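Long-range contact in prolyl oligopeptidase (Galerina marginata, PDB 5N4B), which cleaves peptides after proline and macrocyclises a 25-residue intermediate in the biosynthesis of the amanitin toxins: residues F132-M146 against F151-L165. The protein carries 1 engineered substitution. Sequence-based numbering, arbitrary orientation. Where two conformers were deposited one is given.
Sequences FFDPNVLAADGSAGM and FSPDGKFFAYAVSHL
Phe132 sends the CE2 corner of its ring onto one face of Phe158, CE2 to CG 3.7 Å, in an edge-to-face pair with planes at 80°; the same atom also touches Phe151. Phe133 continues the relay: the CE2 edge of Phe158 meets its face, and its own edge is driven onto the face of Tyr160, with CZ of Phe133 only 3.4 Å from Tyr160 CD2. Tyr160 presents that face because its CG sits between backbone N and carbonyl carbon (chi1 53°), while its hydroxyl is hydrogen-bonded to Arg175 NH1. Leu138 extends this apolar layer, its CD1 meeting Val162 CG2 tip to tip at 4.0 Å.

Past the Ala139-Gly142 turn, OD1 of Asp141 accepts the N-H of Ser143, an Asx turn, and its OG from the same face of the carboxylate. Backbone pairing then begins: Ser143 O receives Leu165 N, and Gly145 N to Ser163 O and Ser163 N to Gly145 O are hydrogen bonds of 2.9 Å each. Ala144 CB touches the imidazole of His164 at CE1 (3.6 Å). Met146, extended through chi1 (-177°) and chi2, carries SD toward Phe158 CZ and Tyr160 CB, an oblique Met-aromatic contact in the conformer given.

Strands 144-151 and 157-164 thus form the antiparallel hairpin that opens a four-stranded propeller blade, while the aromatic cluster packs it against the end of the preceding blade. Ser163 OG, hydrogen-bonded to the backbone O of catalytic His699, links this blade to the hydrolase domain, the two-domain architecture of prolyl oligopeptidases.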
# COMPACT_ATOMS: atom_id res chain seq x y z
N PHE A 132 -1.19 -3.37 26.24
CA PHE A 132 -1.92 -2.12 26.34
C PHE A 132 -3.19 -2.15 25.49
O PHE A 132 -4.27 -1.79 25.98
CB PHE A 132 -1.06 -0.87 26.00
CG PHE A 132 -1.87 0.33 25.76
CD1 PHE A 132 -2.70 0.81 26.75
CD2 PHE A 132 -1.92 0.95 24.53
CE1 PHE A 132 -3.53 1.84 26.50
CE2 PHE A 132 -2.74 1.98 24.29
CZ PHE A 132 -3.54 2.46 25.26
N PHE A 133 -3.10 -2.58 24.24
CA PHE A 133 -4.25 -2.50 23.36
C PHE A 133 -4.22 -3.69 22.42
O PHE A 133 -3.33 -3.79 21.55
CB PHE A 133 -4.28 -1.18 22.57
CG PHE A 133 -5.50 -1.00 21.74
CD1 PHE A 133 -6.66 -0.50 22.31
CD2 PHE A 133 -5.53 -1.34 20.41
CE1 PHE A 133 -7.82 -0.31 21.58
CE2 PHE A 133 -6.74 -1.14 19.68
CZ PHE A 133 -7.86 -0.66 20.32
N ASP A 134 -5.18 -4.59 22.60
CA ASP A 134 -5.30 -5.81 21.79
C ASP A 134 -6.46 -5.63 20.82
O ASP A 134 -7.63 -5.78 21.21
CB ASP A 134 -5.52 -7.03 22.67
CG ASP A 134 -5.59 -8.32 21.89
OD1 ASP A 134 -5.66 -8.23 20.65
OD2 ASP A 134 -5.58 -9.41 22.51
N PRO A 135 -6.22 -5.28 19.56
CA PRO A 135 -7.35 -5.03 18.67
C PRO A 135 -8.18 -6.27 18.41
O PRO A 135 -9.33 -6.15 17.93
CB PRO A 135 -6.69 -4.52 17.39
CG PRO A 135 -5.31 -4.52 17.56
CD PRO A 135 -4.93 -5.10 18.89
N ASN A 136 -7.67 -7.46 18.69
CA ASN A 136 -8.45 -8.64 18.44
C ASN A 136 -9.66 -8.70 19.35
O ASN A 136 -10.57 -9.50 19.08
CB ASN A 136 -7.59 -9.90 18.63
CG ASN A 136 -6.39 -9.93 17.70
OD1 ASN A 136 -6.51 -10.23 16.51
ND2 ASN A 136 -5.23 -9.64 18.23
N VAL A 137 -9.69 -7.96 20.45
CA VAL A 137 -10.87 -8.00 21.30
C VAL A 137 -11.88 -6.90 21.01
O VAL A 137 -12.88 -6.77 21.73
CB VAL A 137 -10.51 -8.05 22.79
CG1 VAL A 137 -9.55 -9.19 23.07
CG2 VAL A 137 -9.94 -6.79 23.24
N LEU A 138 -11.65 -6.11 19.95
CA LEU A 138 -12.64 -5.09 19.59
C LEU A 138 -14.00 -5.73 19.30
O LEU A 138 -15.03 -5.13 19.58
CB LEU A 138 -12.12 -4.26 18.41
CG LEU A 138 -11.04 -3.25 18.79
CD1 LEU A 138 -10.36 -2.80 17.53
CD2 LEU A 138 -11.59 -2.08 19.58
N ALA A 139 -14.00 -6.91 18.71
CA ALA A 139 -15.20 -7.75 18.58
C ALA A 139 -14.81 -9.20 18.84
O ALA A 139 -13.86 -9.70 18.23
CB ALA A 139 -15.85 -7.59 17.19
N ALA A 140 -15.61 -9.88 19.66
CA ALA A 140 -15.37 -11.29 19.96
C ALA A 140 -15.34 -12.16 18.72
O ALA A 140 -14.65 -13.19 18.70
CB ALA A 140 -16.46 -11.82 20.90
N ASP A 141 -16.08 -11.79 17.67
CA ASP A 141 -16.14 -12.62 16.47
C ASP A 141 -15.14 -12.22 15.39
O ASP A 141 -15.22 -12.75 14.27
CB ASP A 141 -17.57 -12.62 15.92
CG ASP A 141 -18.07 -11.25 15.54
OD1 ASP A 141 -17.29 -10.26 15.56
OD2 ASP A 141 -19.27 -11.14 15.24
N GLY A 142 -14.21 -11.32 15.71
CA GLY A 142 -13.22 -10.88 14.75
C GLY A 142 -13.77 -9.97 13.68
O GLY A 142 -13.10 -9.74 12.66
N SER A 143 -14.98 -9.46 13.85
CA SER A 143 -15.56 -8.61 12.83
C SER A 143 -15.08 -7.15 12.87
O SER A 143 -15.54 -6.37 12.03
CB SER A 143 -17.09 -8.66 12.87
OG SER A 143 -17.58 -8.10 14.04
N ALA A 144 -14.20 -6.77 13.78
CA ALA A 144 -13.71 -5.38 13.92
C ALA A 144 -12.21 -5.36 13.89
O ALA A 144 -11.55 -6.19 14.52
CB ALA A 144 -14.11 -4.77 15.23
N GLY A 145 -11.66 -4.41 13.17
CA GLY A 145 -10.22 -4.27 13.08
C GLY A 145 -9.81 -2.84 13.35
O GLY A 145 -10.53 -1.90 13.01
N MET A 146 -8.64 -2.69 13.94
CA MET A 146 -8.04 -1.38 14.13
C MET A 146 -7.23 -1.09 12.88
O MET A 146 -6.32 -1.84 12.53
CB MET A 146 -7.16 -1.35 15.36
CG MET A 146 -6.58 0.04 15.61
SD MET A 146 -5.34 0.09 16.86
CE MET A 146 -3.96 -0.62 15.98
N PHE A 151 -1.11 8.01 19.40
CA PHE A 151 -1.04 8.54 20.76
C PHE A 151 -0.93 10.06 20.73
O PHE A 151 -0.29 10.65 19.85
CB PHE A 151 0.20 8.01 21.47
CG PHE A 151 0.10 6.58 21.91
CD1 PHE A 151 -0.58 6.19 23.05
CD2 PHE A 151 0.76 5.62 21.18
CE1 PHE A 151 -0.61 4.87 23.46
CE2 PHE A 151 0.74 4.28 21.63
CZ PHE A 151 0.04 3.94 22.76
N SER A 152 -1.49 10.69 21.76
CA SER A 152 -1.33 12.12 21.93
C SER A 152 0.12 12.46 22.28
O SER A 152 0.85 11.63 22.85
CB SER A 152 -2.27 12.66 22.99
OG SER A 152 -2.05 12.04 24.24
N PRO A 153 0.54 13.69 21.97
CA PRO A 153 1.92 14.09 22.24
C PRO A 153 2.28 13.98 23.70
O PRO A 153 3.42 13.65 24.04
CB PRO A 153 1.95 15.54 21.72
CG PRO A 153 0.90 15.64 20.77
CD PRO A 153 -0.17 14.67 21.13
N ASP A 154 1.34 14.22 24.62
CA ASP A 154 1.61 14.13 26.05
C ASP A 154 1.55 12.72 26.58
O ASP A 154 1.79 12.53 27.78
CB ASP A 154 0.70 15.09 26.82
CG ASP A 154 -0.76 14.71 26.83
OD1 ASP A 154 -1.11 13.67 26.30
OD2 ASP A 154 -1.57 15.49 27.45
N GLY A 155 1.21 11.75 25.74
CA GLY A 155 1.20 10.37 26.17
C GLY A 155 0.01 9.97 26.99
O GLY A 155 0.02 8.85 27.52
N LYS A 156 -0.97 10.85 27.18
CA LYS A 156 -2.11 10.56 28.04
C LYS A 156 -3.24 9.85 27.33
O LYS A 156 -4.02 9.17 28.01
CB LYS A 156 -2.65 11.86 28.67
CG LYS A 156 -1.60 12.47 29.61
CD LYS A 156 -2.06 13.78 30.31
CE LYS A 156 -3.13 13.52 31.39
NZ LYS A 156 -3.50 14.78 32.15
N PHE A 157 -3.36 9.97 26.00
CA PHE A 157 -4.50 9.44 25.29
C PHE A 157 -4.04 8.68 24.06
O PHE A 157 -2.96 8.92 23.52
CB PHE A 157 -5.51 10.53 24.88
CG PHE A 157 -6.22 11.12 26.05
CD1 PHE A 157 -7.15 10.39 26.72
CD2 PHE A 157 -5.86 12.36 26.52
CE1 PHE A 157 -7.80 10.92 27.83
CE2 PHE A 157 -6.52 12.88 27.63
CZ PHE A 157 -7.45 12.17 28.26
N PHE A 158 -4.88 7.74 23.65
CA PHE A 158 -4.66 6.89 22.50
C PHE A 158 -5.90 6.94 21.64
O PHE A 158 -6.97 6.52 22.08
CB PHE A 158 -4.39 5.46 22.98
CG PHE A 158 -4.21 4.42 21.89
CD1 PHE A 158 -3.06 4.43 21.09
CD2 PHE A 158 -5.13 3.41 21.68
CE1 PHE A 158 -2.86 3.44 20.17
CE2 PHE A 158 -4.92 2.44 20.74
CZ PHE A 158 -3.83 2.46 19.97
N ALA A 159 -5.77 7.46 20.44
CA ALA A 159 -6.87 7.52 19.48
C ALA A 159 -6.73 6.36 18.51
O ALA A 159 -5.62 6.04 18.09
CB ALA A 159 -6.86 8.84 18.73
N TYR A 160 -7.83 5.69 18.20
CA TYR A 160 -7.76 4.50 17.37
C TYR A 160 -8.97 4.39 16.47
O TYR A 160 -10.10 4.58 16.94
CB TYR A 160 -7.58 3.23 18.19
CG TYR A 160 -8.59 3.00 19.28
CD1 TYR A 160 -8.47 3.67 20.49
CD2 TYR A 160 -9.58 2.02 19.19
CE1 TYR A 160 -9.34 3.43 21.55
CE2 TYR A 160 -10.46 1.77 20.27
CZ TYR A 160 -10.29 2.48 21.45
OH TYR A 160 -11.12 2.23 22.54
N ALA A 161 -8.73 4.11 15.21
CA ALA A 161 -9.76 4.01 14.19
C ALA A 161 -10.15 2.56 13.99
O ALA A 161 -9.27 1.70 13.81
CB ALA A 161 -9.24 4.59 12.86
N VAL A 162 -11.45 2.30 14.02
CA VAL A 162 -11.99 0.95 13.97
C VAL A 162 -12.92 0.83 12.77
O VAL A 162 -13.76 1.68 12.54
CB VAL A 162 -12.76 0.65 15.26
CG1 VAL A 162 -13.36 -0.74 15.19
CG2 VAL A 162 -11.81 0.79 16.47
N SER A 163 -12.75 -0.25 12.04
CA SER A 163 -13.61 -0.64 10.93
C SER A 163 -14.29 -1.96 11.28
O SER A 163 -13.76 -2.76 12.06
CB SER A 163 -12.85 -0.81 9.62
OG SER A 163 -12.46 0.45 9.13
N HIS A 164 -15.47 -2.18 10.72
CA HIS A 164 -16.22 -3.42 10.89
C HIS A 164 -16.56 -4.00 9.53
O HIS A 164 -16.68 -3.28 8.55
CB HIS A 164 -17.54 -3.13 11.60
CG HIS A 164 -17.34 -2.61 12.98
ND1 HIS A 164 -17.28 -3.45 14.07
CD2 HIS A 164 -17.13 -1.36 13.45
CE1 HIS A 164 -17.08 -2.73 15.16
NE2 HIS A 164 -16.97 -1.46 14.81
N LEU A 165 -16.72 -5.33 9.49
CA LEU A 165 -17.16 -5.97 8.28
C LEU A 165 -18.43 -5.30 7.80
O LEU A 165 -19.33 -5.00 8.58
CB LEU A 165 -17.42 -7.47 8.58
CG LEU A 165 -16.16 -8.28 8.93
CD1 LEU A 165 -16.56 -9.73 9.28
CD2 LEU A 165 -15.12 -8.25 7.80